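Local coordinates for hydroquinone dioxygenase large subunit (Pseudomonas sp., PDB 4ZXA), which probably catalyses, together with its small subunit, the metal-dependent, ring-opening oxidation of hydroquinone by molecular oxygen, at residues Ile132-Phe144 against Ala153-Arg167. Sequence-based numbering, arbitrary orientation.
Sequences ILRDWTNATFDPF and AFGRKNGENLECIER
Arg167 presents the edge of its guanidinium group to the carboxylate of Asp142. Arg167 NH1 lies 3.1 Å from Asp142 OD1 in a nearly straight bond (170°), NH2 makes a weaker bond to OD2, and the two planes are moderately inclined. Asp142 OD1 also takes the backbone N of Phe144 at 2.9 Å, closing an Asx turn; the two donors approach it from opposite faces of the carboxylate, which probably limits the rotation of that group. A second charged cluster, around Arg134, lies toward the solvent. Arg134, extended from CG to NE, lays its guanidinium over Leu162 CD2, while Arg134 NH1 pairs with Glu166 OE1 at 3.2 Å and NE makes a longer salt bridge to Glu160 OE2. Between these clusters Ile165 sets CD1 against the helix backbone at Arg134 CA and packs CG2 on Pro143 CG.

Polar groups bind the last turn of the helix and the turn that follows: Lys157, bent at chi2 (68°), brings NZ within 2.7 Å of Asp135 O. With CG beside its own backbone N (chi1 -58°), Asn138 offers OD1 to Asn158 N, which sits above the amide plane at 2.9 Å. Ala139 N returns a straight bond to Asn158 O, and a water links Arg134 O and Thr137 O to Asn161 N. At the start of 153-167, Ala153 CB stands centrally over the Phe141 ring, 3.4 Å from its centroid, in a CH-pi contact.

The loop and short helix 162-165 thus wrap the C-terminal end of helix 122-136, whose Trp136 packs on strand 37-41, while Phe144 reaches across to helix 63-75.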
ATOM      1  N   ILE E 132      19.734  -9.871  -0.094  1.00 26.21           N
ATOM      2  CA  ILE E 132      18.975  -8.650   0.164  1.00 25.34           C
ATOM      3  C   ILE E 132      18.126  -8.783   1.440  1.00 27.97           C
ATOM      4  O   ILE E 132      18.166  -7.911   2.311  1.00 27.69           O
ATOM      5  CB  ILE E 132      18.117  -8.229  -1.052  1.00 28.68           C
ATOM      6  CG1 ILE E 132      19.016  -7.802  -2.216  1.00 23.45           C
ATOM      7  CG2 ILE E 132      17.173  -7.084  -0.680  1.00 25.58           C
ATOM      8  CD1 ILE E 132      18.295  -7.680  -3.525  1.00 24.22           C
ATOM      9  N   LEU E 133      17.378  -9.878   1.563  1.00 26.45           N
ATOM     10  CA  LEU E 133      16.593 -10.114   2.773  1.00 28.36           C
ATOM     11  C   LEU E 133      17.490 -10.056   4.004  1.00 29.64           C
ATOM     12  O   LEU E 133      17.174  -9.387   4.986  1.00 28.58           O
ATOM     13  CB  LEU E 133      15.863 -11.463   2.725  1.00 21.04           C
ATOM     14  CG  LEU E 133      14.718 -11.645   1.732  1.00 24.97           C
ATOM     15  CD1 LEU E 133      14.357 -13.134   1.610  1.00 27.60           C
ATOM     16  CD2 LEU E 133      13.509 -10.815   2.158  1.00 23.98           C
ATOM     17  N   ARG E 134      18.609 -10.763   3.942  1.00 31.50           N
ATOM     18  CA  ARG E 134      19.539 -10.808   5.060  1.00 29.74           C
ATOM     19  C   ARG E 134      19.918  -9.399   5.473  1.00 27.47           C
ATOM     20  O   ARG E 134      19.830  -9.041   6.645  1.00 30.38           O
ATOM     21  CB  ARG E 134      20.789 -11.611   4.688  1.00 33.62           C
ATOM     22  CG  ARG E 134      21.670 -11.994   5.873  1.00 41.68           C
ATOM     23  CD  ARG E 134      22.855 -12.868   5.437  1.00 57.96           C
ATOM     24  NE  ARG E 134      23.644 -13.323   6.585  1.00 64.63           N
ATOM     25  CZ  ARG E 134      23.721 -14.588   6.999  1.00 61.14           C
ATOM     26  NH1 ARG E 134      23.073 -15.561   6.357  1.00 48.36           N
ATOM     27  NH2 ARG E 134      24.461 -14.886   8.060  1.00 61.11           N
ATOM     28  N   ASP E 135      20.320  -8.589   4.501  1.00 31.70           N
ATOM     29  CA  ASP E 135      20.811  -7.258   4.811  1.00 24.07           C
ATOM     30  C   ASP E 135      19.708  -6.259   5.217  1.00 28.93           C
ATOM     31  O   ASP E 135      19.903  -5.464   6.132  1.00 26.66           O
ATOM     32  CB  ASP E 135      21.657  -6.719   3.659  1.00 27.70           C
ATOM     33  CG  ASP E 135      22.375  -5.422   4.024  1.00 33.01           C
ATOM     34  OD1 ASP E 135      23.330  -5.479   4.831  1.00 30.99           O
ATOM     35  OD2 ASP E 135      21.981  -4.349   3.512  1.00 27.90           O
ATOM     36  N   TRP E 136      18.552  -6.302   4.556  1.00 27.25           N
ATOM     37  CA  TRP E 136      17.522  -5.285   4.781  1.00 27.93           C
ATOM     38  C   TRP E 136      16.513  -5.637   5.883  1.00 31.87           C
ATOM     39  O   TRP E 136      15.681  -4.798   6.275  1.00 27.17           O
ATOM     40  CB  TRP E 136      16.782  -4.967   3.479  1.00 30.43           C
ATOM     41  CG  TRP E 136      17.669  -4.417   2.406  1.00 31.97           C
ATOM     42  CD1 TRP E 136      19.008  -4.178   2.492  1.00 24.05           C
ATOM     43  CD2 TRP E 136      17.277  -4.028   1.085  1.00 29.43           C
ATOM     44  NE1 TRP E 136      19.473  -3.669   1.310  1.00 25.89           N
ATOM     45  CE2 TRP E 136      18.430  -3.568   0.427  1.00 27.55           C
ATOM     46  CE3 TRP E 136      16.057  -4.023   0.400  1.00 23.97           C
ATOM     47  CZ2 TRP E 136      18.407  -3.111  -0.888  1.00 24.80           C
ATOM     48  CZ3 TRP E 136      16.036  -3.569  -0.907  1.00 25.81           C
ATOM     49  CH2 TRP E 136      17.200  -3.118  -1.535  1.00 23.98           C
ATOM     50  N   THR E 137      16.587  -6.864   6.383  1.00 21.51           N
ATOM     51  CA  THR E 137      15.698  -7.263   7.456  1.00 26.39           C
ATOM     52  C   THR E 137      16.353  -7.124   8.827  1.00 27.82           C
ATOM     53  O   THR E 137      17.234  -7.892   9.189  1.00 31.78           O
ATOM     54  CB  THR E 137      15.197  -8.698   7.279  1.00 25.49           C
ATOM     55  OG1 THR E 137      14.653  -8.853   5.960  1.00 22.20           O
ATOM     56  CG2 THR E 137      14.127  -9.005   8.319  1.00 28.03           C
ATOM     57  N   ASN E 138      15.888  -6.142   9.583  1.00 23.81           N
ATOM     58  CA  ASN E 138      16.390  -5.866  10.909  1.00 27.04           C
ATOM     59  C   ASN E 138      15.822  -6.850  11.896  1.00 28.65           C
ATOM     60  O   ASN E 138      14.863  -7.546  11.588  1.00 31.14           O
ATOM     61  CB  ASN E 138      15.998  -4.449  11.311  1.00 28.62           C
ATOM     62  CG  ASN E 138      16.526  -3.420  10.347  1.00 28.67           C
ATOM     63  OD1 ASN E 138      17.665  -3.524   9.883  1.00 30.39           O
ATOM     64  ND2 ASN E 138      15.696  -2.436  10.011  1.00 29.60           N
ATOM     65  N   ALA E 139      16.407  -6.884  13.090  1.00 32.09           N
ATOM     66  CA  ALA E 139      16.081  -7.891  14.102  1.00 31.81           C
ATOM     67  C   ALA E 139      14.667  -7.709  14.624  1.00 35.29           C
ATOM     68  O   ALA E 139      14.154  -8.542  15.365  1.00 40.97           O
ATOM     69  CB  ALA E 139      17.066  -7.817  15.253  1.00 30.14           C
ATOM     70  N   THR E 140      14.039  -6.627  14.197  1.00 28.22           N
ATOM     71  CA  THR E 140      12.802  -6.175  14.770  1.00 27.05           C
ATOM     72  C   THR E 140      11.623  -6.496  13.825  1.00 30.53           C
ATOM     73  O   THR E 140      10.466  -6.242  14.143  1.00 28.27           O
ATOM     74  CB  THR E 140      12.939  -4.662  15.043  1.00 29.60           C
ATOM     75  OG1 THR E 140      12.160  -4.272  16.180  1.00 37.54           O
ATOM     76  CG2 THR E 140      12.554  -3.861  13.826  1.00 24.56           C
ATOM     77  N   PHE E 141      11.929  -7.092  12.679  1.00 26.98           N
ATOM     78  CA  PHE E 141      10.944  -7.300  11.619  1.00 25.66           C
ATOM     79  C   PHE E 141      11.003  -8.708  11.013  1.00 27.09           C
ATOM     80  O   PHE E 141      12.041  -9.150  10.527  1.00 25.83           O
ATOM     81  CB  PHE E 141      11.139  -6.244  10.517  1.00 26.42           C
ATOM     82  CG  PHE E 141      10.148  -6.333   9.384  1.00 25.04           C
ATOM     83  CD1 PHE E 141       8.843  -5.882   9.549  1.00 24.02           C
ATOM     84  CD2 PHE E 141      10.528  -6.831   8.142  1.00 25.11           C
ATOM     85  CE1 PHE E 141       7.917  -5.948   8.508  1.00 22.88           C
ATOM     86  CE2 PHE E 141       9.613  -6.898   7.098  1.00 27.89           C
ATOM     87  CZ  PHE E 141       8.297  -6.456   7.286  1.00 27.41           C
ATOM     88  N   ASP E 142       9.866  -9.394  11.025  1.00 31.27           N
ATOM     89  CA  ASP E 142       9.743 -10.727  10.454  1.00 22.50           C
ATOM     90  C   ASP E 142       8.831 -10.665   9.231  1.00 25.29           C
ATOM     91  O   ASP E 142       7.613 -10.593   9.364  1.00 23.61           O
ATOM     92  CB  ASP E 142       9.183 -11.682  11.509  1.00 24.87           C
ATOM     93  CG  ASP E 142       8.712 -13.012  10.927  1.00 27.64           C
ATOM     94  OD1 ASP E 142       9.077 -13.375   9.788  1.00 22.65           O
ATOM     95  OD2 ASP E 142       7.971 -13.712  11.634  1.00 28.32           O
ATOM     96  N   PRO E 143       9.426 -10.710   8.031  1.00 23.78           N
ATOM     97  CA  PRO E 143       8.759 -10.600   6.723  1.00 25.83           C
ATOM     98  C   PRO E 143       7.720 -11.702   6.459  1.00 23.74           C
ATOM     99  O   PRO E 143       6.939 -11.584   5.511  1.00 21.87           O
ATOM    100  CB  PRO E 143       9.912 -10.753   5.716  1.00 22.93           C
ATOM    101  CG  PRO E 143      11.148 -10.620   6.495  1.00 25.23           C
ATOM    102  CD  PRO E 143      10.846 -11.050   7.891  1.00 22.85           C
ATOM    103  N   PHE E 144       7.719 -12.750   7.279  1.00 21.97           N
ATOM    104  CA  PHE E 144       6.808 -13.874   7.092  1.00 25.23           C
ATOM    105  C   PHE E 144       5.544 -13.787   7.960  1.00 24.70           C
ATOM    106  O   PHE E 144       4.684 -14.664   7.914  1.00 23.45           O
ATOM    107  CB  PHE E 144       7.541 -15.166   7.411  1.00 26.82           C
ATOM    108  CG  PHE E 144       7.756 -16.051   6.225  1.00 27.12           C
ATOM    109  CD1 PHE E 144       8.975 -16.682   6.037  1.00 25.44           C
ATOM    110  CD2 PHE E 144       6.733 -16.281   5.322  1.00 24.85           C
ATOM    111  CE1 PHE E 144       9.173 -17.503   4.962  1.00 30.56           C
ATOM    112  CE2 PHE E 144       6.925 -17.120   4.238  1.00 26.02           C
ATOM    113  CZ  PHE E 144       8.145 -17.728   4.064  1.00 33.06           C
ATOM    114  N   ALA E 153       9.777  -2.573   9.825  1.00 23.00           N
ATOM    115  CA  ALA E 153      10.897  -2.748   8.905  1.00 26.17           C
ATOM    116  C   ALA E 153      11.600  -1.419   8.668  1.00 25.26           C
ATOM    117  O   ALA E 153      12.566  -1.348   7.896  1.00 22.95           O
ATOM    118  CB  ALA E 153      10.426  -3.327   7.586  1.00 25.68           C
ATOM    119  N   PHE E 154      11.104  -0.369   9.323  1.00 22.02           N
ATOM    120  CA  PHE E 154      11.571   0.984   9.039  1.00 30.15           C
ATOM    121  C   PHE E 154      12.782   1.394   9.885  1.00 35.62           C
ATOM    122  O   PHE E 154      12.991   0.890  10.991  1.00 32.71           O
ATOM    123  CB  PHE E 154      10.436   1.993   9.211  1.00 27.42           C
ATOM    124  CG  PHE E 154       9.325   1.832   8.213  1.00 28.15           C
ATOM    125  CD1 PHE E 154       9.598   1.528   6.884  1.00 27.76           C
ATOM    126  CD2 PHE E 154       8.004   1.986   8.603  1.00 24.09           C
ATOM    127  CE1 PHE E 154       8.561   1.391   5.955  1.00 26.39           C
ATOM    128  CE2 PHE E 154       6.966   1.841   7.686  1.00 25.91           C
ATOM    129  CZ  PHE E 154       7.247   1.549   6.357  1.00 25.34           C
ATOM    130  N   GLY E 155      13.588   2.296   9.335  1.00 34.41           N
ATOM    131  CA  GLY E 155      14.689   2.895  10.064  1.00 33.44           C
ATOM    132  C   GLY E 155      16.028   2.480   9.490  1.00 38.82           C
ATOM    133  O   GLY E 155      16.111   1.967   8.374  1.00 36.64           O
ATOM    134  N   ARG E 156      17.084   2.688  10.260  1.00 30.98           N
ATOM    135  CA  ARG E 156      18.410   2.338   9.799  1.00 30.41           C
ATOM    136  C   ARG E 156      18.748   0.882  10.130  1.00 33.95           C
ATOM    137  O   ARG E 156      18.082   0.245  10.956  1.00 28.39           O
ATOM    138  CB  ARG E 156      19.424   3.334  10.366  1.00 31.31           C
ATOM    139  CG  ARG E 156      19.116   4.739   9.895  1.00 33.77           C
ATOM    140  CD  ARG E 156      20.056   5.789  10.454  1.00 40.44           C
ATOM    141  NE  ARG E 156      19.784   7.101   9.869  1.00 37.18           N
ATOM    142  CZ  ARG E 156      20.234   8.248  10.370  1.00 44.83           C
ATOM    143  NH1 ARG E 156      20.980   8.245  11.471  1.00 44.55           N
ATOM    144  NH2 ARG E 156      19.934   9.394   9.773  1.00 29.52           N
ATOM    145  N   LYS E 157      19.754   0.341   9.452  1.00 30.71           N
ATOM    146  CA  LYS E 157      20.122  -1.048   9.678  1.00 32.82           C
ATOM    147  C   LYS E 157      20.235  -1.319  11.165  1.00 30.77           C
ATOM    148  O   LYS E 157      20.747  -0.496  11.922  1.00 31.01           O
ATOM    149  CB  LYS E 157      21.434  -1.387   8.983  1.00 35.13           C
ATOM    150  CG  LYS E 157      21.966  -2.760   9.357  1.00 32.62           C
ATOM    151  CD  LYS E 157      21.098  -3.884   8.826  1.00 29.52           C
ATOM    152  CE  LYS E 157      21.749  -5.213   9.152  1.00 32.48           C
ATOM    153  NZ  LYS E 157      21.338  -6.309   8.264  1.00 30.27           N
ATOM    154  N   ASN E 158      19.743  -2.469  11.597  1.00 31.55           N
ATOM    155  CA  ASN E 158      19.672  -2.713  13.023  1.00 28.17           C
ATOM    156  C   ASN E 158      19.548  -4.191  13.385  1.00 36.58           C
ATOM    157  O   ASN E 158      18.475  -4.671  13.784  1.00 33.72           O
ATOM    158  CB  ASN E 158      18.533  -1.907  13.634  1.00 31.48           C
ATOM    159  CG  ASN E 158      18.543  -1.965  15.141  1.00 41.14           C
ATOM    160  OD1 ASN E 158      19.050  -2.924  15.724  1.00 36.20           O
ATOM    161  ND2 ASN E 158      18.008  -0.930  15.787  1.00 38.69           N
ATOM    162  N   GLY E 159      20.661  -4.904  13.253  1.00 32.84           N
ATOM    163  CA  GLY E 159      20.678  -6.327  13.511  1.00 30.18           C
ATOM    164  C   GLY E 159      20.190  -7.147  12.333  1.00 35.13           C
ATOM    165  O   GLY E 159      19.968  -6.642  11.229  1.00 29.22           O
ATOM    166  N   GLU E 160      20.034  -8.438  12.579  1.00 33.59           N
ATOM    167  CA  GLU E 160      19.601  -9.360  11.555  1.00 35.54           C
ATOM    168  C   GLU E 160      18.439 -10.142  12.132  1.00 33.84           C
ATOM    169  O   GLU E 160      18.176 -10.077  13.337  1.00 37.84           O
ATOM    170  CB  GLU E 160      20.744 -10.309  11.168  1.00 35.72           C
ATOM    171  CG  GLU E 160      21.736  -9.731  10.171  1.00 34.44           C
ATOM    172  CD  GLU E 160      22.904 -10.673   9.877  1.00 43.91           C
ATOM    173  OE1 GLU E 160      23.062 -11.688  10.590  1.00 45.00           O
ATOM    174  OE2 GLU E 160      23.672 -10.393   8.932  1.00 44.88           O
ATOM    175  N   ASN E 161      17.735 -10.871  11.275  1.00 31.63           N
ATOM    176  CA  ASN E 161      16.696 -11.790  11.735  1.00 34.40           C
ATOM    177  C   ASN E 161      16.770 -13.092  10.949  1.00 33.61           C
ATOM    178  O   ASN E 161      15.799 -13.493  10.313  1.00 31.21           O
ATOM    179  CB  ASN E 161      15.314 -11.162  11.586  1.00 30.29           C
ATOM    180  CG  ASN E 161      14.321 -11.708  12.584  1.00 35.01           C
ATOM    181  OD1 ASN E 161      13.168 -11.279  12.633  1.00 32.88           O
ATOM    182  ND2 ASN E 161      14.766 -12.651  13.403  1.00 39.06           N
ATOM    183  N   LEU E 162      17.943 -13.727  10.987  1.00 37.64           N
ATOM    184  CA  LEU E 162      18.207 -14.954  10.238  1.00 40.14           C
ATOM    185  C   LEU E 162      17.175 -16.034  10.528  1.00 41.98           C
ATOM    186  O   LEU E 162      16.786 -16.794   9.633  1.00 35.09           O
ATOM    187  CB  LEU E 162      19.591 -15.496  10.583  1.00 43.06           C
ATOM    188  CG  LEU E 162      20.755 -14.516  10.437  1.00 47.59           C
ATOM    189  CD1 LEU E 162      22.096 -15.171  10.784  1.00 41.91           C
ATOM    190  CD2 LEU E 162      20.771 -13.989   9.027  1.00 43.46           C
ATOM    191  N   GLU E 163      16.741 -16.102  11.785  1.00 36.96           N
ATOM    192  CA  GLU E 163      15.804 -17.134  12.195  1.00 40.77           C
ATOM    193  C   GLU E 163      14.470 -17.004  11.472  1.00 40.00           C
ATOM    194  O   GLU E 163      13.775 -18.000  11.267  1.00 48.24           O
ATOM    195  CB  GLU E 163      15.609 -17.145  13.716  1.00 44.97           C
ATOM    196  CG  GLU E 163      16.885 -17.485  14.511  1.00 48.14           C
ATOM    197  CD  GLU E 163      17.575 -18.770  14.029  1.00 62.19           C
ATOM    198  OE1 GLU E 163      18.614 -18.667  13.326  1.00 53.97           O
ATOM    199  OE2 GLU E 163      17.080 -19.881  14.358  1.00 61.94           O
ATOM    200  N   CYS E 164      14.111 -15.792  11.066  1.00 34.90           N
ATOM    201  CA  CYS E 164      12.835 -15.606  10.384  1.00 32.41           C
ATOM    202  C   CYS E 164      12.940 -15.749   8.882  1.00 36.15           C
ATOM    203  O   CYS E 164      11.996 -16.200   8.242  1.00 39.61           O
ATOM    204  CB  CYS E 164      12.198 -14.266  10.739  1.00 32.47           C
ATOM    205  SG  CYS E 164      11.731 -14.192  12.460  1.00 40.77           S
ATOM    206  N   ILE E 165      14.081 -15.373   8.315  1.00 34.11           N
ATOM    207  CA  ILE E 165      14.227 -15.455   6.874  1.00 34.72           C
ATOM    208  C   ILE E 165      14.845 -16.766   6.383  1.00 35.27           C
ATOM    209  O   ILE E 165      14.705 -17.109   5.212  1.00 39.17           O
ATOM    210  CB  ILE E 165      14.986 -14.250   6.304  1.00 30.74           C
ATOM    211  CG1 ILE E 165      16.384 -14.181   6.895  1.00 33.27           C
ATOM    212  CG2 ILE E 165      14.216 -12.958   6.590  1.00 29.56           C
ATOM    213  CD1 ILE E 165      17.321 -13.298   6.099  1.00 34.80           C
ATOM    214  N   GLU E 166      15.530 -17.497   7.254  1.00 34.57           N
ATOM    215  CA  GLU E 166      16.072 -18.803   6.858  1.00 36.81           C
ATOM    216  C   GLU E 166      15.370 -19.925   7.600  1.00 39.13           C
ATOM    217  O   GLU E 166      15.983 -20.645   8.388  1.00 43.00           O
ATOM    218  CB  GLU E 166      17.571 -18.913   7.136  1.00 37.99           C
ATOM    219  CG  GLU E 166      18.442 -17.801   6.597  1.00 41.77           C
ATOM    220  CD  GLU E 166      19.901 -18.035   6.942  1.00 47.78           C
ATOM    221  OE1 GLU E 166      20.537 -17.146   7.542  1.00 53.87           O
ATOM    222  OE2 GLU E 166      20.411 -19.128   6.629  1.00 54.96           O
ATOM    223  N   ARG E 167      14.078 -20.078   7.369  1.00 43.51           N
ATOM    224  CA  ARG E 167      13.374 -21.167   8.010  1.00 41.10           C
ATOM    225  C   ARG E 167      13.705 -22.473   7.287  1.00 42.30           C
ATOM    226  O   ARG E 167      13.414 -22.639   6.111  1.00 48.70           O
ATOM    227  CB  ARG E 167      11.872 -20.873   8.091  1.00 44.59           C
ATOM    228  CG  ARG E 167      11.469 -20.103   9.381  1.00 40.39           C
ATOM    229  CD  ARG E 167      10.448 -19.013   9.101  1.00 32.24           C
ATOM    230  NE  ARG E 167       9.747 -18.558  10.302  1.00 32.89           N
ATOM    231  CZ  ARG E 167       9.388 -17.292  10.523  1.00 34.04           C
ATOM    232  NH1 ARG E 167       9.686 -16.370   9.625  1.00 37.76           N
ATOM    233  NH2 ARG E 167       8.748 -16.936  11.637  1.00 27.52           N
TER
HETATM  234  O   HOH W   1      18.440 -10.331   8.401  1.00 32.87           O
HETATM  235  O   HOH W   2      13.847  -4.430   8.326  1.00 26.89           O
HETATM  236  O   HOH W   3      13.341  -1.731  11.317  1.00 29.95           O